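Dihydrofolate reductase (Schistosoma mansoni, PDB 3VCO) catalyses the NADPH-dependent reduction of 7,8-dihydrofolate to tetrahydrofolate, a step needed for thymidylate, purine and glycine synthesis. Local coordinates at residues Glu31-Gly36 / Val168-Leu173; Gly40-Trp43 / Lys47-Glu50; Glu50-Val55 / Phe129-Tyr134; Asp184-Thr187 / Thr192-Phe195. One frame throughout, in Å; residues are numbered along the deposited sequence.

Contact 1 of 4, residues Glu31-Gly36 / Val168-Leu173; sequences ENWGIG and VDWDKL
The indole of Trp33 lies face to face with the indole of Trp170, five-membered ring over five-membered ring. Their centroids are 3.7 Å apart and the planes are inclined by 24°, a stack that opens slightly like a book. The overlap is unequal: Trp170 NE1 sits over the centre of the Trp33 ring system, 3.1 Å from Trp33 CE2, whereas Trp33 NE1 lies over the rim of the Trp170 ring. Trp170 CD1 follows at 3.3 Å from Trp33 CE2, and the two side chains overlap head to tail. Trp33 CB already points across to residues 168-173, and chi1 of -67° lays the ring flat against Trp170. Leu173 adds one methyl, with its CD1 4.2 Å from Trp33 CH2 in an oblique approach. The other face of Trp170 has Val168 O above its rim. Phe165 and His154 also meet the Trp33 ring, which is buried, while Trp170 remains largely at the surface. Both indole nitrogens are donors, and the 3.3 Å between Trp33 NE1 and Trp170 NE1 is therefore no hydrogen bond. The chemistry is that of dispersion and ring stacking, which joins the loop carrying Gly34, Ile35 and Gly36, residues that probably bind NADP(+), to the loop before strand 174-175 without any polar link between the two segments.

Contact 2 of 4, residues Gly40-Trp43 / Lys47-Glu50; sequences GLPW and KDME
Where the loop that follows strand 23-29 enters helix 46-57, Pro42 and Trp43 meet Asp48 and Met49, two residues assigned by similarity to the substrate site. The probable NADP(+) site is close: side chain to side chain, Trp43 is about 4 Å from Thr73 and Pro42 about 4 Å from Ala28. Met49 contributes the largest share of the contact. Its side chain is bent at both chi2 (-55°) and chi3 (95°), and this double bend brings SD and CE to the edge of the Trp43 ring. Met49 CE lies 3.6 Å from Trp43 CE3. The same methyl, Met49 CE, is 3.3 Å from Pro42 O. Nearer the backbone, Met49 CG is 3.1 Å from Trp43 O. The sulfur forms a Met-aromatic contact: Met49 SD is 5.0 Å from the centroid of the Trp43 six-membered ring and 84° off its normal, hence in the plane of the indole. One face of that indole is covered by the preceding proline, whose CD lies over the ring centre. The indole nitrogen, Trp43 NE1, is hydrogen-bonded to Ser76 OG. Pro42, which follows a cis peptide bond, turns its CB toward the helix, 3.4 Å from Asp48 OD2. This is packing of a ring carbon against a carboxylate oxygen. No hydrogen bond joins the two segments. The contact thus relies on a bent thioether fitted to an aromatic edge and two backbone carbonyls, while Asp48 OD1 and Thr153 OG1 share a hydrogen bond that would help orient the carboxylate.

Contact 3 of 4, residues Glu50-Val55 / Phe129-Tyr134; sequences EFFKTV and FIIGGY
Val55, Phe129 and Phe52 bury the most surface here, in two apolar pairs between helix 46-57 and strand 125-130 with the residue after it. In the first pair Val55 CG1 meets Phe129 CE1 at 3.6 Å. Because Val55 holds CG1 anti to the backbone N (chi1 164°), this methyl faces the benzyl group, while CG2 rests over the rim of the Phe51 ring in its own helix. The Phe129 ring also approaches the helix backbone, its CZ lying 3.4 Å from Val55 O; the approach is oblique to the ring and is a packing contact. In the second pair the Phe52 ring reaches Ile131, the two side chains crossing at about a right angle. Phe52 CE1 is 3.9 Å from Ile131 CG2, and Phe52 CZ is 4.0 Å from Ile131 CD1. The latter methyl lies in the ring plane, so it meets the edge of Phe52, whereas CG2 comes in obliquely. All four side chains are buried, and no hydrogen bond crosses between the segments. Val26 on strand 23-29 touches both Phe52 and Phe129, extending the apolar layer along the sheet. Beyond Ile131, a CB on Gly132 would jam against the preceding carbonyl O, and Gly133, favoured by its positive phi (97°), is the N-cap of helix 134-142. A helix with probable substrate-site residues such as Phe51 and Phe52, packed on the central, largely parallel sheet beside a Gly-Gly segment of the probable NADP(+) site, is characteristic of the dihydrofolate reductase fold.

Contact 4 of 4, residues Asp184-Thr187 / Thr192-Phe195; sequences DTFT and TFKF
Phe193 O accepts the shorter of the two backbone hydrogen bonds between the segments, from Phe186 N at 2.7 Å and nearly straight, with 169° at the hydrogen. The reciprocal bond, Phe193 N to Phe186 O, measures 2.8 Å and is more bent, so Phe186 and Phe193 form an antiparallel hydrogen-bonded pair. Phe193 O also receives a CA-H...O contact from Thr185 CA, and Phe186 O one from Thr192 CA. On the face of the sheet that carries the phenylalanines, Phe186 CB lies 4.0 Å from the centroid of the Phe193 ring and 26° off its normal, a CH-pi contact over the face. A chi1 of 52° swings the Phe193 ring back over its own backbone to meet that CB. The Phe186 ring itself meets Phe195 rim to rim, CE2 to CE2 at 3.8 Å. Thr187 and Thr192 make the neighbouring non-hydrogen-bonded pair on the other face. There Thr192 CG2 is squeezed against Thr185 CG2 at 3.3 Å, tighter than normal carbon packing. Beyond the Phe186-Phe193 pair, a water lies 2.7 Å from Asp184 O and accepts from Phe195 N, bridging the two segments. Lys47 of helix 46-57 makes a cation-pi contact with Phe186 and packs on Phe193 and Phe195. The pattern is that of an antiparallel beta hairpin, strands 186-188 and 191-200 near the C-terminus, added to the main sheet through strand 148-156; Phe195, stacked on Phe51 and about 3 Å from Asp48 between side chains, borders the probable substrate site.

Contact 3 lies at the core, its centre about 3 Å from that of the chain, and is made by apolar side chains, with one carbonyl in contact. Contacts 1, 2 and 4 are partly buried; their centres are about 15, 12 and 18 Å out, and there stacking, sulfur-aromatic packing and backbone hydrogen bonds respectively take over. Helix 46-57 serves contacts 2 and 3, which share Glu50 and meet where Trp43 CZ3 packs on Phe52 CE1 at 4.1 Å. The same helix touches contact 4 through Lys47, Asp48 and Phe51. Contact 1 encloses contacts 2 and 3 along the sequence, whereas contact 4 follows it; of the four, contact 4 alone has hydrogen bonds between its segments.

Contact 1 of 4, residues Glu31-Gly36 / Val168-Leu173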
loop_
_atom_site.group_PDB
_atom_site.type_symbol
_atom_site.label_atom_id
_atom_site.label_comp_id
_atom_site.label_asym_id
_atom_site.label_seq_id
_atom_site.Cartn_x
_atom_site.Cartn_y
_atom_site.Cartn_z
ATOM N N GLU A 31 -10.040 1.007 -14.500
ATOM C CA GLU A 31 -10.871 -0.039 -15.094
ATOM C C GLU A 31 -10.157 -1.298 -15.573
ATOM O O GLU A 31 -10.700 -2.397 -15.467
ATOM C CB GLU A 31 -11.711 0.537 -16.224
ATOM C CG GLU A 31 -10.946 1.207 -17.367
ATOM C CD GLU A 31 -10.615 2.675 -17.121
ATOM O OE1 GLU A 31 -10.714 3.165 -15.946
ATOM O OE2 GLU A 31 -10.212 3.319 -18.108
ATOM N N ASN A 32 -8.944 -1.142 -16.089
ATOM C CA ASN A 32 -8.148 -2.299 -16.494
ATOM C C ASN A 32 -6.991 -2.659 -15.591
ATOM O O ASN A 32 -5.961 -3.130 -16.058
ATOM C CB ASN A 32 -7.608 -2.059 -17.875
ATOM C CG ASN A 32 -8.691 -2.009 -18.868
ATOM O OD1 ASN A 32 -9.789 -2.513 -18.607
ATOM N ND2 ASN A 32 -8.426 -1.401 -20.002
ATOM N N TRP A 33 -7.193 -2.476 -14.297
ATOM C CA TRP A 33 -6.120 -2.468 -13.309
ATOM C C TRP A 33 -4.811 -1.799 -13.804
ATOM O O TRP A 33 -3.717 -2.313 -13.567
ATOM C CB TRP A 33 -5.890 -3.870 -12.689
ATOM C CG TRP A 33 -7.052 -4.404 -11.817
ATOM C CD1 TRP A 33 -8.367 -4.616 -12.210
ATOM C CD2 TRP A 33 -6.985 -4.830 -10.442
ATOM N NE1 TRP A 33 -9.100 -5.125 -11.160
ATOM C CE2 TRP A 33 -8.273 -5.261 -10.063
ATOM C CE3 TRP A 33 -5.960 -4.879 -9.491
ATOM C CZ2 TRP A 33 -8.554 -5.741 -8.770
ATOM C CZ3 TRP A 33 -6.258 -5.349 -8.199
ATOM C CH2 TRP A 33 -7.540 -5.763 -7.865
ATOM N N GLY A 34 -4.938 -0.660 -14.497
ATOM C CA GLY A 34 -3.848 0.305 -14.583
ATOM C C GLY A 34 -3.587 0.911 -13.186
ATOM O O GLY A 34 -4.523 1.184 -12.425
ATOM N N ILE A 35 -2.327 1.107 -12.824
ATOM C CA ILE A 35 -2.005 1.610 -11.470
ATOM C C ILE A 35 -2.256 3.134 -11.320
ATOM O O ILE A 35 -1.743 3.929 -12.114
ATOM C CB ILE A 35 -0.543 1.278 -11.046
ATOM C CG1 ILE A 35 -0.314 -0.227 -11.018
ATOM C CG2 ILE A 35 -0.221 1.883 -9.679
ATOM C CD1 ILE A 35 1.094 -0.616 -10.664
ATOM N N GLY A 36 -3.039 3.503 -10.296
ATOM C CA GLY A 36 -3.348 4.883 -9.970
ATOM C C GLY A 36 -2.171 5.641 -9.377
ATOM O O GLY A 36 -2.030 5.738 -8.143
ATOM N N VAL A 168 -3.462 -10.707 -11.642
ATOM C CA VAL A 168 -4.168 -11.357 -10.542
ATOM C C VAL A 168 -5.362 -12.010 -11.232
ATOM O O VAL A 168 -5.863 -11.462 -12.227
ATOM C CB VAL A 168 -4.735 -10.330 -9.543
ATOM C CG1 VAL A 168 -5.278 -11.037 -8.325
ATOM C CG2 VAL A 168 -3.685 -9.322 -9.136
ATOM N N ASP A 169 -5.832 -13.156 -10.742
ATOM C CA ASP A 169 -7.126 -13.664 -11.238
ATOM C C ASP A 169 -8.273 -13.145 -10.354
ATOM O O ASP A 169 -8.612 -13.749 -9.311
ATOM C CB ASP A 169 -7.140 -15.189 -11.403
ATOM C CG ASP A 169 -6.484 -15.910 -10.250
ATOM O OD1 ASP A 169 -6.658 -17.149 -10.167
ATOM O OD2 ASP A 169 -5.797 -15.245 -9.435
ATOM N N TRP A 170 -8.830 -11.994 -10.751
ATOM C CA TRP A 170 -9.785 -11.275 -9.903
ATOM C C TRP A 170 -11.045 -12.091 -9.694
ATOM O O TRP A 170 -11.754 -11.898 -8.703
ATOM C CB TRP A 170 -10.198 -9.938 -10.500
ATOM C CG TRP A 170 -9.122 -9.157 -11.143
ATOM C CD1 TRP A 170 -8.108 -8.492 -10.526
ATOM C CD2 TRP A 170 -8.986 -8.902 -12.544
ATOM N NE1 TRP A 170 -7.328 -7.858 -11.464
ATOM C CE2 TRP A 170 -7.849 -8.092 -12.710
ATOM C CE3 TRP A 170 -9.713 -9.294 -13.678
ATOM C CZ2 TRP A 170 -7.413 -7.661 -13.971
ATOM C CZ3 TRP A 170 -9.285 -8.870 -14.935
ATOM C CH2 TRP A 170 -8.190 -7.992 -15.052
ATOM N N ASP A 171 -11.323 -12.980 -10.653
ATOM C CA ASP A 171 -12.478 -13.865 -10.579
ATOM C C ASP A 171 -12.423 -14.741 -9.322
ATOM O O ASP A 171 -13.458 -15.114 -8.764
ATOM C CB ASP A 171 -12.600 -14.722 -11.846
ATOM C CG ASP A 171 -11.278 -15.331 -12.280
ATOM O OD1 ASP A 171 -10.267 -14.599 -12.282
ATOM O OD2 ASP A 171 -11.253 -16.535 -12.632
ATOM N N LYS A 172 -11.209 -15.047 -8.869
ATOM C CA LYS A 172 -11.025 -15.894 -7.697
ATOM C C LYS A 172 -10.774 -15.107 -6.405
ATOM O O LYS A 172 -10.741 -15.688 -5.323
ATOM C CB LYS A 172 -9.908 -16.897 -7.962
ATOM C CG LYS A 172 -10.255 -17.841 -9.134
ATOM C CD LYS A 172 -9.168 -18.878 -9.382
ATOM C CE LYS A 172 -9.407 -19.637 -10.676
ATOM N NZ LYS A 172 -9.477 -18.709 -11.846
ATOM N N LEU A 173 -10.600 -13.791 -6.517
ATOM C CA LEU A 173 -10.422 -12.957 -5.329
ATOM C C LEU A 173 -11.638 -13.105 -4.419
ATOM O O LEU A 173 -12.782 -13.177 -4.878
ATOM C CB LEU A 173 -10.227 -11.493 -5.695
ATOM C CG LEU A 173 -8.923 -11.061 -6.383
ATOM C CD1 LEU A 173 -8.987 -9.588 -6.743
ATOM C CD2 LEU A 173 -7.687 -11.340 -5.566
#

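Contact 2 of 4, residues Gly40-Trp43 / Lys47-Glu50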
loop_
_atom_site.group_PDB
_atom_site.type_symbol
_atom_site.label_atom_id
_atom_site.label_comp_id
_atom_site.label_asym_id
_atom_site.label_seq_id
_atom_site.Cartn_x
_atom_site.Cartn_y
_atom_site.Cartn_z
ATOM N N GLY A 40 -1.069 13.893 -9.041
ATOM C CA GLY A 40 -1.169 13.863 -7.595
ATOM C C GLY A 40 -1.568 12.511 -7.040
ATOM O O GLY A 40 -1.677 12.358 -5.830
ATOM N N LEU A 41 -1.777 11.530 -7.916
ATOM C CA LEU A 41 -2.389 10.250 -7.519
ATOM C C LEU A 41 -1.470 9.323 -6.703
ATOM O O LEU A 41 -0.279 9.176 -7.003
ATOM C CB LEU A 41 -2.952 9.504 -8.754
ATOM C CG LEU A 41 -4.139 10.149 -9.487
ATOM N N PRO A 42 -2.025 8.682 -5.667
ATOM C CA PRO A 42 -3.412 8.802 -5.194
ATOM C C PRO A 42 -3.582 9.834 -4.056
ATOM O O PRO A 42 -4.697 10.006 -3.556
ATOM C CB PRO A 42 -3.711 7.389 -4.673
ATOM C CG PRO A 42 -2.372 6.884 -4.188
ATOM C CD PRO A 42 -1.278 7.649 -4.925
ATOM N N TRP A 43 -2.489 10.509 -3.682
ATOM C CA TRP A 43 -2.446 11.422 -2.548
ATOM C C TRP A 43 -3.452 12.585 -2.656
ATOM O O TRP A 43 -3.954 13.086 -1.640
ATOM C CB TRP A 43 -1.000 11.956 -2.356
ATOM C CG TRP A 43 0.022 10.901 -2.747
ATOM C CD1 TRP A 43 0.950 10.982 -3.755
ATOM C CD2 TRP A 43 0.173 9.595 -2.171
ATOM N NE1 TRP A 43 1.672 9.811 -3.832
ATOM C CE2 TRP A 43 1.215 8.942 -2.877
ATOM C CE3 TRP A 43 -0.476 8.906 -1.141
ATOM C CZ2 TRP A 43 1.627 7.639 -2.575
ATOM C CZ3 TRP A 43 -0.072 7.600 -0.846
ATOM C CH2 TRP A 43 0.971 6.985 -1.562
ATOM N N LYS A 47 -10.692 11.640 -0.145
ATOM C CA LYS A 47 -11.420 10.485 0.344
ATOM C C LYS A 47 -10.523 9.237 0.299
ATOM O O LYS A 47 -10.589 8.362 1.168
ATOM C CB LYS A 47 -12.666 10.288 -0.524
ATOM C CG LYS A 47 -13.655 9.262 -0.009
ATOM C CD LYS A 47 -14.259 9.704 1.311
ATOM C CE LYS A 47 -15.503 8.887 1.599
ATOM N NZ LYS A 47 -15.992 8.986 3.004
ATOM N N ASP A 48 -9.676 9.146 -0.714
ATOM C CA ASP A 48 -8.787 7.987 -0.789
ATOM C C ASP A 48 -7.723 8.037 0.313
ATOM O O ASP A 48 -7.321 7.009 0.836
ATOM C CB ASP A 48 -8.096 7.896 -2.138
ATOM C CG ASP A 48 -7.425 6.542 -2.334
ATOM O OD1 ASP A 48 -8.135 5.528 -2.169
ATOM O OD2 ASP A 48 -6.205 6.484 -2.606
ATOM N N MET A 49 -7.255 9.235 0.632
ATOM C CA MET A 49 -6.319 9.424 1.738
ATOM C C MET A 49 -6.893 9.064 3.122
ATOM O O MET A 49 -6.202 8.497 3.958
ATOM C CB MET A 49 -5.799 10.863 1.737
ATOM C CG MET A 49 -4.859 11.135 0.584
ATOM S SD MET A 49 -3.472 9.975 0.538
ATOM C CE MET A 49 -3.980 8.676 -0.617
ATOM N N GLU A 50 -8.135 9.425 3.380
ATOM C CA GLU A 50 -8.815 8.913 4.570
ATOM C C GLU A 50 -8.767 7.385 4.637
ATOM O O GLU A 50 -8.448 6.829 5.674
ATOM C CB GLU A 50 -10.279 9.331 4.603
ATOM C CG GLU A 50 -10.536 10.789 4.340
ATOM C CD GLU A 50 -12.034 11.079 4.199
ATOM O OE1 GLU A 50 -12.847 10.300 4.755
ATOM O OE2 GLU A 50 -12.397 12.070 3.519
#

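Contact 3 of 4, residues Glu50-Val55 / Phe129-Tyr134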
loop_
_atom_site.group_PDB
_atom_site.type_symbol
_atom_site.label_atom_id
_atom_site.label_comp_id
_atom_site.label_asym_id
_atom_site.label_seq_id
_atom_site.Cartn_x
_atom_site.Cartn_y
_atom_site.Cartn_z
ATOM N N GLU A 50 -8.135 9.425 3.380
ATOM C CA GLU A 50 -8.815 8.913 4.570
ATOM C C GLU A 50 -8.767 7.385 4.637
ATOM O O GLU A 50 -8.448 6.829 5.674
ATOM C CB GLU A 50 -10.279 9.331 4.603
ATOM C CG GLU A 50 -10.536 10.789 4.340
ATOM C CD GLU A 50 -12.034 11.079 4.199
ATOM O OE1 GLU A 50 -12.847 10.300 4.755
ATOM O OE2 GLU A 50 -12.397 12.070 3.519
ATOM N N PHE A 51 -9.125 6.725 3.530
ATOM C CA PHE A 51 -9.119 5.272 3.407
ATOM C C PHE A 51 -7.713 4.752 3.645
ATOM O O PHE A 51 -7.486 3.894 4.502
ATOM C CB PHE A 51 -9.649 4.861 2.020
ATOM C CG PHE A 51 -9.466 3.381 1.684
ATOM C CD1 PHE A 51 -10.252 2.410 2.291
ATOM C CD2 PHE A 51 -8.549 2.985 0.726
ATOM C CE1 PHE A 51 -10.097 1.055 1.970
ATOM C CE2 PHE A 51 -8.387 1.655 0.413
ATOM C CZ PHE A 51 -9.181 0.688 1.025
ATOM N N PHE A 52 -6.755 5.344 2.939
ATOM C CA PHE A 52 -5.355 4.990 3.094
ATOM C C PHE A 52 -4.874 5.136 4.541
ATOM O O PHE A 52 -4.339 4.192 5.097
ATOM C CB PHE A 52 -4.498 5.843 2.185
ATOM C CG PHE A 52 -3.048 5.503 2.226
ATOM C CD1 PHE A 52 -2.509 4.590 1.344
ATOM C CD2 PHE A 52 -2.207 6.142 3.108
ATOM C CE1 PHE A 52 -1.124 4.312 1.387
ATOM C CE2 PHE A 52 -0.858 5.856 3.157
ATOM C CZ PHE A 52 -0.316 4.951 2.306
ATOM N N LYS A 53 -5.057 6.320 5.118
ATOM C CA LYS A 53 -4.680 6.600 6.504
ATOM C C LYS A 53 -5.246 5.580 7.498
ATOM O O LYS A 53 -4.504 4.979 8.283
ATOM C CB LYS A 53 -5.105 8.017 6.914
ATOM C CG LYS A 53 -4.855 8.337 8.394
ATOM C CD LYS A 53 -3.392 8.624 8.677
ATOM C CE LYS A 53 -3.205 9.220 10.086
ATOM N NZ LYS A 53 -1.884 9.878 10.247
ATOM N N THR A 54 -6.557 5.401 7.461
ATOM C CA THR A 54 -7.241 4.391 8.270
ATOM C C THR A 54 -6.680 2.969 8.114
ATOM O O THR A 54 -6.274 2.352 9.100
ATOM C CB THR A 54 -8.751 4.369 7.965
ATOM O OG1 THR A 54 -9.302 5.653 8.276
ATOM C CG2 THR A 54 -9.455 3.315 8.798
ATOM N N VAL A 55 -6.649 2.472 6.880
ATOM C CA VAL A 55 -6.187 1.118 6.578
ATOM C C VAL A 55 -4.778 0.941 7.108
ATOM O O VAL A 55 -4.504 -0.027 7.812
ATOM C CB VAL A 55 -6.263 0.810 5.035
ATOM C CG1 VAL A 55 -5.447 -0.402 4.636
ATOM C CG2 VAL A 55 -7.700 0.621 4.602
ATOM N N PHE A 129 2.062 -3.313 5.226
ATOM C CA PHE A 129 1.385 -2.884 3.991
ATOM C C PHE A 129 2.458 -2.557 2.955
ATOM O O PHE A 129 3.403 -1.844 3.277
ATOM C CB PHE A 129 0.483 -1.671 4.266
ATOM C CG PHE A 129 -0.639 -1.979 5.259
ATOM C CD1 PHE A 129 -1.905 -2.309 4.814
ATOM C CD2 PHE A 129 -0.377 -2.046 6.630
ATOM C CE1 PHE A 129 -2.898 -2.651 5.694
ATOM C CE2 PHE A 129 -1.368 -2.387 7.540
ATOM C CZ PHE A 129 -2.636 -2.717 7.086
ATOM N N ILE A 130 2.289 -3.070 1.734
ATOM C CA ILE A 130 3.099 -2.691 0.598
ATOM C C ILE A 130 2.288 -1.657 -0.208
ATOM O O ILE A 130 1.213 -1.977 -0.735
ATOM C CB ILE A 130 3.349 -3.908 -0.306
ATOM C CG1 ILE A 130 4.022 -5.044 0.475
ATOM C CG2 ILE A 130 4.157 -3.520 -1.558
ATOM C CD1 ILE A 130 5.364 -4.691 1.016
ATOM N N ILE A 131 2.800 -0.431 -0.310
ATOM C CA ILE A 131 1.987 0.656 -0.844
ATOM C C ILE A 131 2.426 1.066 -2.226
ATOM O O ILE A 131 1.987 2.068 -2.785
ATOM C CB ILE A 131 1.918 1.842 0.112
ATOM C CG1 ILE A 131 3.277 2.512 0.237
ATOM C CG2 ILE A 131 1.379 1.337 1.509
ATOM C CD1 ILE A 131 3.210 3.828 0.922
ATOM N N GLY A 132 3.313 0.283 -2.780
ATOM C CA GLY A 132 3.622 0.554 -4.146
ATOM C C GLY A 132 5.054 0.613 -4.442
ATOM O O GLY A 132 5.911 0.567 -3.549
ATOM N N GLY A 133 5.240 0.879 -5.730
ATOM C CA GLY A 133 6.183 0.194 -6.542
ATOM C C GLY A 133 5.436 -0.895 -7.284
ATOM O O GLY A 133 4.949 -1.841 -6.688
ATOM N N TYR A 134 5.334 -0.768 -8.596
ATOM C CA TYR A 134 5.026 -1.935 -9.412
ATOM C C TYR A 134 5.934 -3.125 -9.036
ATOM O O TYR A 134 5.451 -4.208 -8.851
ATOM C CB TYR A 134 5.182 -1.642 -10.927
ATOM C CG TYR A 134 5.110 -2.929 -11.730
ATOM C CD1 TYR A 134 6.274 -3.604 -12.123
ATOM C CD2 TYR A 134 3.878 -3.501 -12.053
ATOM C CE1 TYR A 134 6.217 -4.796 -12.846
ATOM C CE2 TYR A 134 3.809 -4.695 -12.770
ATOM C CZ TYR A 134 4.988 -5.340 -13.168
ATOM O OH TYR A 134 4.943 -6.530 -13.874
#

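Contact 4 of 4, residues Asp184-Thr187 / Thr192-Phe195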
loop_
_atom_site.group_PDB
_atom_site.type_symbol
_atom_site.label_atom_id
_atom_site.label_comp_id
_atom_site.label_asym_id
_atom_site.label_seq_id
_atom_site.Cartn_x
_atom_site.Cartn_y
_atom_site.Cartn_z
ATOM N N ASP A 184 -20.153 2.405 -0.715
ATOM C CA ASP A 184 -20.650 3.335 -1.720
ATOM C C ASP A 184 -19.624 3.734 -2.795
ATOM O O ASP A 184 -18.429 3.701 -2.570
ATOM C CB ASP A 184 -21.119 4.611 -1.023
ATOM C CG ASP A 184 -21.818 4.334 0.298
ATOM O OD1 ASP A 184 -21.115 4.270 1.343
ATOM O OD2 ASP A 184 -23.060 4.179 0.287
ATOM N N THR A 185 -20.114 4.163 -3.958
ATOM C CA THR A 185 -19.262 4.843 -4.935
ATOM C C THR A 185 -19.130 6.342 -4.598
ATOM O O THR A 185 -20.096 6.976 -4.183
ATOM C CB THR A 185 -19.828 4.674 -6.337
ATOM O OG1 THR A 185 -19.691 3.308 -6.738
ATOM C CG2 THR A 185 -19.102 5.543 -7.306
ATOM N N PHE A 186 -17.934 6.906 -4.766
ATOM C CA PHE A 186 -17.694 8.312 -4.447
ATOM C C PHE A 186 -17.221 9.092 -5.667
ATOM O O PHE A 186 -16.584 8.536 -6.549
ATOM C CB PHE A 186 -16.660 8.432 -3.317
ATOM C CG PHE A 186 -17.107 7.824 -1.999
ATOM C CD1 PHE A 186 -18.009 8.497 -1.168
ATOM C CD2 PHE A 186 -16.615 6.594 -1.584
ATOM C CE1 PHE A 186 -18.421 7.948 0.047
ATOM C CE2 PHE A 186 -17.005 6.039 -0.353
ATOM C CZ PHE A 186 -17.916 6.719 0.458
ATOM N N THR A 187 -17.536 10.385 -5.727
ATOM C CA THR A 187 -17.049 11.221 -6.811
ATOM C C THR A 187 -16.330 12.443 -6.264
ATOM O O THR A 187 -16.937 13.280 -5.610
ATOM C CB THR A 187 -18.195 11.710 -7.712
ATOM O OG1 THR A 187 -19.008 10.597 -8.112
ATOM C CG2 THR A 187 -17.651 12.426 -8.971
ATOM N N THR A 192 -14.316 9.031 -10.019
ATOM C CA THR A 192 -15.355 8.254 -9.386
ATOM C C THR A 192 -14.679 6.964 -8.928
ATOM O O THR A 192 -13.902 6.396 -9.671
ATOM C CB THR A 192 -16.501 7.939 -10.372
ATOM O OG1 THR A 192 -17.131 9.146 -10.824
ATOM C CG2 THR A 192 -17.521 7.085 -9.700
ATOM N N PHE A 193 -14.944 6.523 -7.702
ATOM C CA PHE A 193 -14.180 5.425 -7.131
ATOM C C PHE A 193 -14.955 4.680 -6.050
ATOM O O PHE A 193 -16.000 5.127 -5.568
ATOM C CB PHE A 193 -12.801 5.887 -6.596
ATOM C CG PHE A 193 -12.879 7.073 -5.651
ATOM C CD1 PHE A 193 -12.896 8.368 -6.152
ATOM C CD2 PHE A 193 -12.962 6.882 -4.278
ATOM C CE1 PHE A 193 -13.010 9.455 -5.308
ATOM C CE2 PHE A 193 -13.066 7.969 -3.420
ATOM C CZ PHE A 193 -13.079 9.255 -3.933
ATOM N N LYS A 194 -14.469 3.507 -5.718
ATOM C CA LYS A 194 -15.075 2.757 -4.640
ATOM C C LYS A 194 -13.977 1.926 -4.034
ATOM O O LYS A 194 -12.935 1.696 -4.673
ATOM C CB LYS A 194 -16.211 1.888 -5.150
ATOM C CG LYS A 194 -15.762 0.629 -5.858
ATOM C CD LYS A 194 -16.935 -0.155 -6.421
ATOM C CE LYS A 194 -17.709 -0.905 -5.354
ATOM N NZ LYS A 194 -18.601 -1.933 -5.997
ATOM N N PHE A 195 -14.202 1.495 -2.806
ATOM C CA PHE A 195 -13.177 0.795 -2.023
ATOM C C PHE A 195 -13.558 -0.663 -1.882
ATOM O O PHE A 195 -14.671 -0.978 -1.521
ATOM C CB PHE A 195 -13.035 1.421 -0.630
ATOM C CG PHE A 195 -12.708 2.906 -0.663
ATOM C CD1 PHE A 195 -11.501 3.358 -1.189
ATOM C CD2 PHE A 195 -13.603 3.840 -0.181
ATOM C CE1 PHE A 195 -11.192 4.728 -1.244
ATOM C CE2 PHE A 195 -13.303 5.195 -0.233
ATOM C CZ PHE A 195 -12.104 5.633 -0.790
HETATM O O HOH W 1 -16.571 2.115 -1.396
#